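Local coordinates for protein beta-glucuronidase (Dictyoglomus thermophilum, PDB 6XXW) that probably hydrolyses beta-D-glucuronides to release glucuronic acid, as expected of a beta-glucuronidase of glycoside hydrolase family 2, at residues F80-Y85 / R89-R94; E361-V366 / L392-E397; I409-A414 / E433-L438. All coordinates share one frame; numbering follows the deposited sequence.

Interaction 1 (F80-Y85 / R89-R94); sequences FFIPVY and RNIFLR
Ile82 and Tyr85 are the residues of 80-85 that touch 89-94, the first through a methyl-to-methyl contact with Ile91 and the second through its carbonyl oxygen, which meets Arg89. Phe80, in strand 73-81, turns its CB toward the opposite strand but stops short of it. Its ring is buried against Ile137 and Ile188 and meets Ile82 at its edge: Ile82 CD1 lies in the ring plane, 3.7 Å from Phe80 CE2. Phe81 packs on Ser27 of a neighbouring subunit. At Ile82 the two branches part company. CG1 stands beside the backbone N (chi1 -66°) and carries CD1 back to Phe80, while Ile82 CG2, anti to that N, reaches across to Ile91 CD1 at 4.3 Å. Ile91 extends its own chain fully (chi2 178°) to bring CD1 to this meeting. The CA atoms of Ile82 and Ile91 remain 9.5 Å apart, a spacing suited to layers that meet through side chains. This is the beta-sandwich of the family 2 sugar-binding domain: strand 73-81 pairs with 32-43 and 134-142, strand 90-99 with 121-124 and 185-191, and the short connection between them passes from one layer to the other. Ile188 covers Ile91 as well as Phe80, and Glu124 OE2 accepts a hydrogen bond from Ile91 N. Pro83 then leads the chain out to the surface, where it packs on Glu31 of the neighbouring subunit. Tyr85 directs its ring away from 89-94, to meet Tyr85 of that subunit with the planes about 40° apart. Tyr85 O of this chain lies 4.1 Å from Arg89 CG, a van der Waals contact with the aliphatic part of an arginine whose NH1 is hydrogen-bonded to Thr29 O.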
loop_
_atom_site.group_PDB
_atom_site.type_symbol
_atom_site.label_atom_id
_atom_site.label_comp_id
_atom_site.label_asym_id
_atom_site.label_seq_id
_atom_site.Cartn_x
_atom_site.Cartn_y
_atom_site.Cartn_z
ATOM N N PHE A 80 -42.937 1.450 15.439
ATOM C CA PHE A 80 -42.798 0.442 16.475
ATOM C C PHE A 80 -44.164 0.193 17.092
ATOM O O PHE A 80 -45.059 1.037 17.036
ATOM C CB PHE A 80 -41.767 0.847 17.537
ATOM C CG PHE A 80 -42.153 2.054 18.345
ATOM C CD1 PHE A 80 -41.943 3.340 17.848
ATOM C CD2 PHE A 80 -42.701 1.910 19.611
ATOM C CE1 PHE A 80 -42.288 4.455 18.588
ATOM C CE2 PHE A 80 -43.064 3.024 20.359
ATOM C CZ PHE A 80 -42.847 4.303 19.850
ATOM N N PHE A 81 -44.316 -0.994 17.665
ATOM C CA PHE A 81 -45.570 -1.442 18.250
ATOM C C PHE A 81 -45.374 -1.575 19.751
ATOM O O PHE A 81 -44.364 -2.124 20.199
ATOM C CB PHE A 81 -46.011 -2.777 17.636
ATOM C CG PHE A 81 -46.396 -2.674 16.187
ATOM C CD1 PHE A 81 -45.425 -2.693 15.193
ATOM C CD2 PHE A 81 -47.726 -2.538 15.817
ATOM C CE1 PHE A 81 -45.770 -2.579 13.857
ATOM C CE2 PHE A 81 -48.077 -2.422 14.484
ATOM C CZ PHE A 81 -47.102 -2.445 13.502
ATOM N N ILE A 82 -46.313 -1.049 20.523
ATOM C CA ILE A 82 -46.294 -1.152 21.980
ATOM C C ILE A 82 -47.298 -2.224 22.380
ATOM O O ILE A 82 -48.449 -2.160 21.935
ATOM C CB ILE A 82 -46.640 0.186 22.656
ATOM C CG1 ILE A 82 -45.552 1.237 22.384
ATOM C CG2 ILE A 82 -46.861 -0.026 24.165
ATOM C CD1 ILE A 82 -44.320 1.074 23.234
ATOM N N PRO A 83 -46.908 -3.212 23.187
ATOM C CA PRO A 83 -47.874 -4.220 23.646
ATOM C C PRO A 83 -48.891 -3.628 24.609
ATOM O O PRO A 83 -48.559 -2.786 25.449
ATOM C CB PRO A 83 -46.989 -5.263 24.344
ATOM C CG PRO A 83 -45.598 -5.008 23.842
ATOM C CD PRO A 83 -45.528 -3.539 23.581
ATOM N N VAL A 84 -50.144 -4.086 24.492
ATOM C CA VAL A 84 -51.200 -3.588 25.375
ATOM C C VAL A 84 -50.825 -3.796 26.831
ATOM O O VAL A 84 -51.246 -3.029 27.705
ATOM C CB VAL A 84 -52.554 -4.266 25.068
ATOM C CG1 VAL A 84 -53.231 -3.607 23.878
ATOM C CG2 VAL A 84 -52.364 -5.773 24.852
ATOM N N TYR A 85 -50.029 -4.828 27.117
ATOM C CA TYR A 85 -49.660 -5.159 28.485
ATOM C C TYR A 85 -48.646 -4.192 29.080
ATOM O O TYR A 85 -48.329 -4.314 30.266
ATOM C CB TYR A 85 -49.111 -6.586 28.542
ATOM C CG TYR A 85 -50.135 -7.640 28.180
ATOM C CD1 TYR A 85 -50.270 -8.106 26.874
ATOM C CD2 TYR A 85 -51.013 -8.125 29.138
ATOM C CE1 TYR A 85 -51.223 -9.077 26.563
ATOM C CE2 TYR A 85 -51.945 -9.100 28.842
ATOM C CZ TYR A 85 -52.056 -9.563 27.557
ATOM O OH TYR A 85 -53.013 -10.516 27.270
ATOM N N ARG A 89 -47.384 0.460 33.150
ATOM C CA ARG A 89 -45.943 0.463 33.343
ATOM C C ARG A 89 -45.415 1.835 32.959
ATOM O O ARG A 89 -46.021 2.539 32.150
ATOM C CB ARG A 89 -45.244 -0.604 32.484
ATOM C CG ARG A 89 -45.866 -1.984 32.519
ATOM C CD ARG A 89 -44.795 -3.042 32.664
ATOM N NE ARG A 89 -44.590 -3.388 34.068
ATOM C CZ ARG A 89 -43.400 -3.502 34.651
ATOM N NH1 ARG A 89 -42.275 -3.300 33.947
ATOM N NH2 ARG A 89 -43.341 -3.817 35.941
ATOM N N ASN A 90 -44.281 2.220 33.537
ATOM C CA ASN A 90 -43.521 3.321 32.958
ATOM C C ASN A 90 -42.883 2.850 31.656
ATOM O O ASN A 90 -42.408 1.723 31.561
ATOM C CB ASN A 90 -42.435 3.804 33.918
ATOM C CG ASN A 90 -42.985 4.674 35.031
ATOM O OD1 ASN A 90 -43.971 5.378 34.843
ATOM N ND2 ASN A 90 -42.345 4.628 36.196
ATOM N N ILE A 91 -42.895 3.704 30.642
ATOM C CA ILE A 91 -42.291 3.390 29.357
ATOM C C ILE A 91 -41.272 4.474 29.061
ATOM O O ILE A 91 -41.635 5.650 28.928
ATOM C CB ILE A 91 -43.339 3.301 28.244
ATOM C CG1 ILE A 91 -44.435 2.299 28.629
ATOM C CG2 ILE A 91 -42.671 2.937 26.911
ATOM C CD1 ILE A 91 -45.535 2.208 27.587
ATOM N N PHE A 92 -40.003 4.092 28.981
ATOM C CA PHE A 92 -38.929 5.051 28.773
ATOM C C PHE A 92 -38.343 4.864 27.383
ATOM O O PHE A 92 -38.117 3.735 26.935
ATOM C CB PHE A 92 -37.829 4.902 29.824
ATOM C CG PHE A 92 -38.257 5.289 31.219
ATOM C CD1 PHE A 92 -38.190 6.610 31.637
ATOM C CD2 PHE A 92 -38.720 4.330 32.103
ATOM C CE1 PHE A 92 -38.585 6.973 32.920
ATOM C CE2 PHE A 92 -39.119 4.677 33.388
ATOM C CZ PHE A 92 -39.046 6.003 33.798
ATOM N N LEU A 93 -38.100 5.976 26.710
ATOM C CA LEU A 93 -37.439 5.984 25.415
ATOM C C LEU A 93 -36.067 6.597 25.613
ATOM O O LEU A 93 -35.970 7.752 26.022
ATOM C CB LEU A 93 -38.254 6.786 24.407
ATOM C CG LEU A 93 -37.620 7.109 23.059
ATOM C CD1 LEU A 93 -37.289 5.838 22.329
ATOM C CD2 LEU A 93 -38.609 7.911 22.272
ATOM N N ARG A 94 -35.021 5.826 25.328
ATOM C CA ARG A 94 -33.644 6.230 25.586
ATOM C C ARG A 94 -32.870 6.317 24.275
ATOM O O ARG A 94 -32.953 5.414 23.433
ATOM C CB ARG A 94 -32.978 5.235 26.546
ATOM C CG ARG A 94 -31.461 5.247 26.557
ATOM C CD ARG A 94 -30.932 6.296 27.522
ATOM N NE ARG A 94 -31.337 6.033 28.900
ATOM C CZ ARG A 94 -30.548 5.491 29.825
ATOM N NH1 ARG A 94 -29.298 5.142 29.520
ATOM N NH2 ARG A 94 -31.016 5.292 31.054
#

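Interaction 2 (E361-V366 / L392-E397); sequences EEAPAV and LEIMRE
Just beyond the end of strand 358-362 the backbone passes close to helix 385-402, with the CA atoms of Ala363 and Met395 7.0 Å apart. Both elements belong to the TIM barrel of this family 2 enzyme: the helix follows the strand in sequence and leads on to its parallel neighbour, strand 408-415, in a beta-alpha-beta unit. The contact is entirely apolar and buried. Ala363 points its CB at the helix and meets Met395 SD at 3.6 Å, and its small side chain is consistent with the close approach of the two backbones. Met395 does not start out in that direction; its CG stands beside the backbone N, and further bends at chi2 (-49°) and chi3 curl the chain round until the sulfur, not the terminal methyl, presses on the alanine. Ile394 comes beside Met395 on the same helix face. Ile394 CG2 is anti to the backbone N and touches both Ala363 and Pro364, lying 4.3 Å from Ala363 CB and closer to the proline ring beside it. His391, one helical turn before Met395, covers Ala363 and Ala365 as well. Ala365, at the centre of an inverse gamma turn, carries the backbone onward, with a weak hydrogen bond from Val366 N to Pro364 O. The preceding Glu362 points away from the helix, its OE1 held by Arg338 and its OE2 by His341, whereas Glu361 OE2 pairs with Arg401, near the C-terminal end of helix 385-402. The proline crosses the Ile394 side chain at a slant, and the atoms that meet there are Pro364 CD and Ile394 CG2, 3.7 Å apart.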
loop_
_atom_site.group_PDB
_atom_site.type_symbol
_atom_site.label_atom_id
_atom_site.label_comp_id
_atom_site.label_asym_id
_atom_site.label_seq_id
_atom_site.Cartn_x
_atom_site.Cartn_y
_atom_site.Cartn_z
ATOM N N GLU A 361 -11.726 8.846 31.854
ATOM C CA GLU A 361 -12.831 9.282 31.016
ATOM C C GLU A 361 -12.872 10.801 30.952
ATOM O O GLU A 361 -12.762 11.482 31.977
ATOM C CB GLU A 361 -14.172 8.729 31.486
ATOM C CG GLU A 361 -15.280 9.096 30.510
ATOM C CD GLU A 361 -16.463 8.178 30.607
ATOM O OE1 GLU A 361 -16.807 7.799 31.746
ATOM O OE2 GLU A 361 -17.035 7.839 29.548
ATOM N N GLU A 362 -13.024 11.321 29.736
ATOM C CA GLU A 362 -12.783 12.719 29.429
ATOM C C GLU A 362 -14.052 13.396 28.923
ATOM O O GLU A 362 -14.790 12.837 28.098
ATOM C CB GLU A 362 -11.669 12.825 28.379
ATOM C CG GLU A 362 -11.275 14.225 28.012
ATOM C CD GLU A 362 -9.953 14.232 27.294
ATOM O OE1 GLU A 362 -8.909 14.053 27.972
ATOM O OE2 GLU A 362 -9.965 14.391 26.056
ATOM N N ALA A 363 -14.290 14.607 29.423
ATOM C CA ALA A 363 -15.361 15.463 28.938
ATOM C C ALA A 363 -15.024 16.012 27.553
ATOM O O ALA A 363 -13.848 16.151 27.198
ATOM C CB ALA A 363 -15.590 16.616 29.918
ATOM N N PRO A 364 -16.045 16.382 26.766
ATOM C CA PRO A 364 -15.799 16.775 25.368
ATOM C C PRO A 364 -15.264 18.189 25.175
ATOM O O PRO A 364 -15.535 18.803 24.134
ATOM C CB PRO A 364 -17.187 16.640 24.715
ATOM C CG PRO A 364 -18.118 16.204 25.779
ATOM C CD PRO A 364 -17.479 16.405 27.096
ATOM N N ALA A 365 -14.506 18.710 26.144
ATOM C CA ALA A 365 -13.937 20.058 26.060
ATOM C C ALA A 365 -12.613 20.016 25.290
ATOM O O ALA A 365 -11.520 20.245 25.812
ATOM C CB ALA A 365 -13.758 20.653 27.451
ATOM N N VAL A 366 -12.743 19.715 24.006
ATOM C CA VAL A 366 -11.626 19.650 23.075
ATOM C C VAL A 366 -11.929 20.640 21.961
ATOM O O VAL A 366 -13.091 20.867 21.612
ATOM C CB VAL A 366 -11.425 18.210 22.535
ATOM C CG1 VAL A 366 -12.704 17.690 21.862
ATOM C CG2 VAL A 366 -10.209 18.130 21.576
ATOM N N LEU A 392 -20.443 22.358 32.923
ATOM C CA LEU A 392 -20.825 21.900 34.258
ATOM C C LEU A 392 -21.970 20.897 34.194
ATOM O O LEU A 392 -21.982 19.909 34.940
ATOM C CB LEU A 392 -21.218 23.091 35.137
ATOM C CG LEU A 392 -20.112 24.109 35.411
ATOM C CD1 LEU A 392 -20.691 25.404 36.011
ATOM C CD2 LEU A 392 -18.995 23.532 36.291
ATOM N N GLU A 393 -22.960 21.145 33.335
ATOM C CA GLU A 393 -24.031 20.163 33.173
ATOM C C GLU A 393 -23.489 18.850 32.617
ATOM O O GLU A 393 -23.943 17.763 33.006
ATOM C CB GLU A 393 -25.135 20.729 32.278
ATOM C CG GLU A 393 -25.756 22.004 32.856
ATOM C CD GLU A 393 -26.977 22.497 32.088
ATOM O OE1 GLU A 393 -26.806 23.039 30.976
ATOM O OE2 GLU A 393 -28.105 22.363 32.610
ATOM N N ILE A 394 -22.510 18.932 31.712
ATOM C CA ILE A 394 -21.901 17.724 31.151
ATOM C C ILE A 394 -21.242 16.892 32.248
ATOM O O ILE A 394 -21.422 15.669 32.316
ATOM C CB ILE A 394 -20.887 18.093 30.052
ATOM C CG1 ILE A 394 -21.612 18.534 28.775
ATOM C CG2 ILE A 394 -19.920 16.920 29.790
ATOM C CD1 ILE A 394 -22.668 17.575 28.307
ATOM N N MET A 395 -20.446 17.535 33.107
ATOM C CA MET A 395 -19.809 16.801 34.202
ATOM C C MET A 395 -20.848 16.130 35.095
ATOM O O MET A 395 -20.642 15.001 35.561
ATOM C CB MET A 395 -18.919 17.729 35.046
ATOM C CG MET A 395 -17.825 18.482 34.293
ATOM S SD MET A 395 -16.832 17.415 33.208
ATOM C CE MET A 395 -16.196 16.203 34.362
ATOM N N ARG A 396 -21.971 16.808 35.353
ATOM C CA ARG A 396 -23.018 16.187 36.162
ATOM C C ARG A 396 -23.607 14.972 35.456
ATOM O O ARG A 396 -23.787 13.921 36.076
ATOM C CB ARG A 396 -24.107 17.208 36.497
ATOM C CG ARG A 396 -23.584 18.400 37.277
ATOM C CD ARG A 396 -24.650 19.481 37.499
ATOM N NE ARG A 396 -24.077 20.748 37.966
ATOM C CZ ARG A 396 -24.315 21.930 37.401
ATOM N NH1 ARG A 396 -25.097 22.010 36.334
ATOM N NH2 ARG A 396 -23.764 23.035 37.893
ATOM N N GLU A 397 -23.893 15.087 34.153
ATOM C CA GLU A 397 -24.456 13.960 33.405
ATOM C C GLU A 397 -23.468 12.802 33.316
ATOM O O GLU A 397 -23.858 11.622 33.341
ATOM C CB GLU A 397 -24.838 14.398 31.989
ATOM C CG GLU A 397 -25.986 15.398 31.880
ATOM C CD GLU A 397 -26.328 15.745 30.428
ATOM O OE1 GLU A 397 -26.231 14.860 29.549
ATOM O OE2 GLU A 397 -26.705 16.905 30.164
#

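Interaction 3 (I409-A414 / E433-L438); sequences IMWSVA and EETRRL
Thr435 meets strand 409-414 with both branches of its side chain, one on each of two residues that point toward the helix. Thr435 CG2 lies 4.1 Å from Trp411 CD1, approaching the indole at a slant, and Thr435 OG1 is 4.0 Å from Val413 CG1. With chi1 at -60°, OG1 stands beside the backbone N and CG2 opposite it, which spreads the two branches over the tryptophan and the valine. The hydroxyl faces a methyl across the contact, and its polar need is met within its own helix by a hydrogen bond to Val431 O, one turn earlier. Trp411 is fixed in turn by NE1, hydrogen-bonded to Asp439 OD2 just past the end of the same helix. Around these three, Met395 and Ile444 pack on Thr435, and Ile446 on Val413. Farther out, beside helix 385-402, Arg437 grips Glu434 side-on. Arg437 NE reaches Glu434 OE1 at 3.1 Å, and Arg437 NH2 reaches Glu434 OE2 at 3.0 Å in a nearly straight bond (174°). The oxygens lie close to the guanidinium plane, but the nitrogens approach from above the carboxylate plane. Glu434 OE2 is shared with Arg396 NE of helix 385-402, so this carboxylate ties two neighbouring helices together. Strand 408-415, helix 422-438 and strand 444-448 form a beta-alpha-beta unit, and the packing of the helix on the outward-pointing residues of its first strand is the standard construction of a TIM barrel.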
loop_
_atom_site.group_PDB
_atom_site.type_symbol
_atom_site.label_atom_id
_atom_site.label_comp_id
_atom_site.label_asym_id
_atom_site.label_seq_id
_atom_site.Cartn_x
_atom_site.Cartn_y
_atom_site.Cartn_z
ATOM N N ILE A 409 -11.191 5.423 36.539
ATOM C CA ILE A 409 -10.332 5.706 37.679
ATOM C C ILE A 409 -9.876 7.149 37.734
ATOM O O ILE A 409 -9.102 7.496 38.616
ATOM C CB ILE A 409 -9.114 4.755 37.731
ATOM C CG1 ILE A 409 -8.500 4.558 36.346
ATOM C CG2 ILE A 409 -9.526 3.411 38.350
ATOM C CD1 ILE A 409 -7.850 5.765 35.754
ATOM N N MET A 410 -10.333 7.999 36.818
ATOM C CA MET A 410 -9.917 9.400 36.769
ATOM C C MET A 410 -10.810 10.119 35.777
ATOM O O MET A 410 -11.194 9.550 34.751
ATOM C CB MET A 410 -8.442 9.550 36.350
ATOM C CG MET A 410 -7.943 10.996 36.333
ATOM S SD MET A 410 -6.195 11.214 36.741
ATOM C CE MET A 410 -5.377 10.283 35.414
ATOM N N TRP A 411 -11.112 11.382 36.072
ATOM C CA TRP A 411 -11.835 12.247 35.150
ATOM C C TRP A 411 -10.875 13.247 34.516
ATOM O O TRP A 411 -10.063 13.872 35.217
ATOM C CB TRP A 411 -12.953 13.027 35.866
ATOM C CG TRP A 411 -13.928 12.180 36.657
ATOM C CD1 TRP A 411 -14.055 12.147 38.017
ATOM C CD2 TRP A 411 -14.928 11.286 36.137
ATOM N NE1 TRP A 411 -15.059 11.278 38.378
ATOM C CE2 TRP A 411 -15.616 10.741 37.246
ATOM C CE3 TRP A 411 -15.306 10.892 34.847
ATOM C CZ2 TRP A 411 -16.648 9.801 37.106
ATOM C CZ3 TRP A 411 -16.356 9.951 34.706
ATOM C CH2 TRP A 411 -17.007 9.428 35.831
ATOM N N SER A 412 -10.996 13.436 33.200
ATOM C CA SER A 412 -10.257 14.478 32.485
ATOM C C SER A 412 -11.229 15.580 32.091
ATOM O O SER A 412 -12.239 15.311 31.438
ATOM C CB SER A 412 -9.553 13.928 31.245
ATOM O OG SER A 412 -8.952 15.001 30.527
ATOM N N VAL A 413 -10.952 16.813 32.512
ATOM C CA VAL A 413 -11.922 17.876 32.261
ATOM C C VAL A 413 -11.771 18.525 30.884
ATOM O O VAL A 413 -12.716 19.184 30.421
ATOM C CB VAL A 413 -11.880 18.969 33.354
ATOM C CG1 VAL A 413 -12.226 18.378 34.737
ATOM C CG2 VAL A 413 -10.546 19.685 33.381
ATOM N N ALA A 414 -10.636 18.340 30.204
ATOM C CA ALA A 414 -10.421 18.961 28.897
ATOM C C ALA A 414 -9.176 18.376 28.241
ATOM O O ALA A 414 -8.347 17.731 28.889
ATOM C CB ALA A 414 -10.283 20.486 29.005
ATOM N N GLU A 433 -13.724 22.425 40.404
ATOM C CA GLU A 433 -14.388 22.439 41.704
ATOM C C GLU A 433 -15.693 21.654 41.666
ATOM O O GLU A 433 -16.011 20.914 42.604
ATOM C CB GLU A 433 -14.652 23.878 42.138
ATOM C CG GLU A 433 -15.232 23.996 43.532
ATOM C CD GLU A 433 -15.194 25.428 44.043
ATOM O OE1 GLU A 433 -14.113 26.056 43.973
ATOM O OE2 GLU A 433 -16.242 25.923 44.506
ATOM N N GLU A 434 -16.460 21.796 40.583
ATOM C CA GLU A 434 -17.734 21.093 40.490
ATOM C C GLU A 434 -17.525 19.590 40.311
ATOM O O GLU A 434 -18.259 18.775 40.890
ATOM C CB GLU A 434 -18.557 21.685 39.342
ATOM C CG GLU A 434 -19.873 20.979 39.073
ATOM C CD GLU A 434 -20.920 21.263 40.140
ATOM O OE1 GLU A 434 -20.621 22.003 41.111
ATOM O OE2 GLU A 434 -22.042 20.732 40.011
ATOM N N THR A 435 -16.516 19.204 39.525
ATOM C CA THR A 435 -16.240 17.786 39.314
ATOM C C THR A 435 -15.903 17.091 40.625
ATOM O O THR A 435 -16.408 15.999 40.911
ATOM C CB THR A 435 -15.099 17.628 38.306
ATOM O OG1 THR A 435 -15.488 18.243 37.067
ATOM C CG2 THR A 435 -14.768 16.139 38.073
ATOM N N ARG A 436 -15.047 17.715 41.436
ATOM C CA ARG A 436 -14.659 17.124 42.712
ATOM C C ARG A 436 -15.844 17.044 43.663
ATOM O O ARG A 436 -15.977 16.072 44.421
ATOM C CB ARG A 436 -13.520 17.936 43.333
ATOM C CG ARG A 436 -12.651 17.159 44.309
ATOM C CD ARG A 436 -12.800 17.681 45.726
ATOM N NE ARG A 436 -12.316 19.052 45.858
ATOM C CZ ARG A 436 -11.476 19.460 46.806
ATOM N NH1 ARG A 436 -11.024 18.599 47.707
ATOM N NH2 ARG A 436 -11.087 20.731 46.852
ATOM N N ARG A 437 -16.717 18.057 43.636
ATOM C CA ARG A 437 -17.908 18.040 44.479
ATOM C C ARG A 437 -18.836 16.900 44.089
ATOM O O ARG A 437 -19.428 16.245 44.953
ATOM C CB ARG A 437 -18.644 19.377 44.370
ATOM C CG ARG A 437 -19.867 19.469 45.257
ATOM C CD ARG A 437 -20.726 20.667 44.884
ATOM N NE ARG A 437 -21.498 20.417 43.673
ATOM C CZ ARG A 437 -22.677 19.809 43.666
ATOM N NH1 ARG A 437 -23.205 19.397 44.810
ATOM N NH2 ARG A 437 -23.328 19.616 42.523
ATOM N N LEU A 438 -18.965 16.652 42.785
ATOM C CA LEU A 438 -19.827 15.581 42.296
ATOM C C LEU A 438 -19.253 14.202 42.583
ATOM O O LEU A 438 -20.016 13.258 42.827
ATOM C CB LEU A 438 -20.057 15.740 40.796
ATOM C CG LEU A 438 -20.867 16.947 40.337
ATOM C CD1 LEU A 438 -20.582 17.223 38.863
ATOM C CD2 LEU A 438 -22.353 16.746 40.602
#

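Interactions 2 and 3 are buried neighbours in the TIM barrel, their centres about 9 Å apart, and pack successive helices on the adjacent parallel strands 358-362 and 408-415. They touch directly: Met395 CE rests 3.5 Å from Thr435 OG1 outside the barrel strands. Glu362 OE1 lies 2.7 Å from Ser412 OG, a probable hydrogen bond. Interaction 1 lies in the sugar-binding domain, its centre about 31 Å from that of interaction 2, and spans two layers of strands. Its isoleucine pair is buried too, but its tyrosine end reaches the surface and another subunit. All three contacts are mainly apolar; a salt bridge joins the helices of interactions 2 and 3, while buried glutamates lie on the strand side.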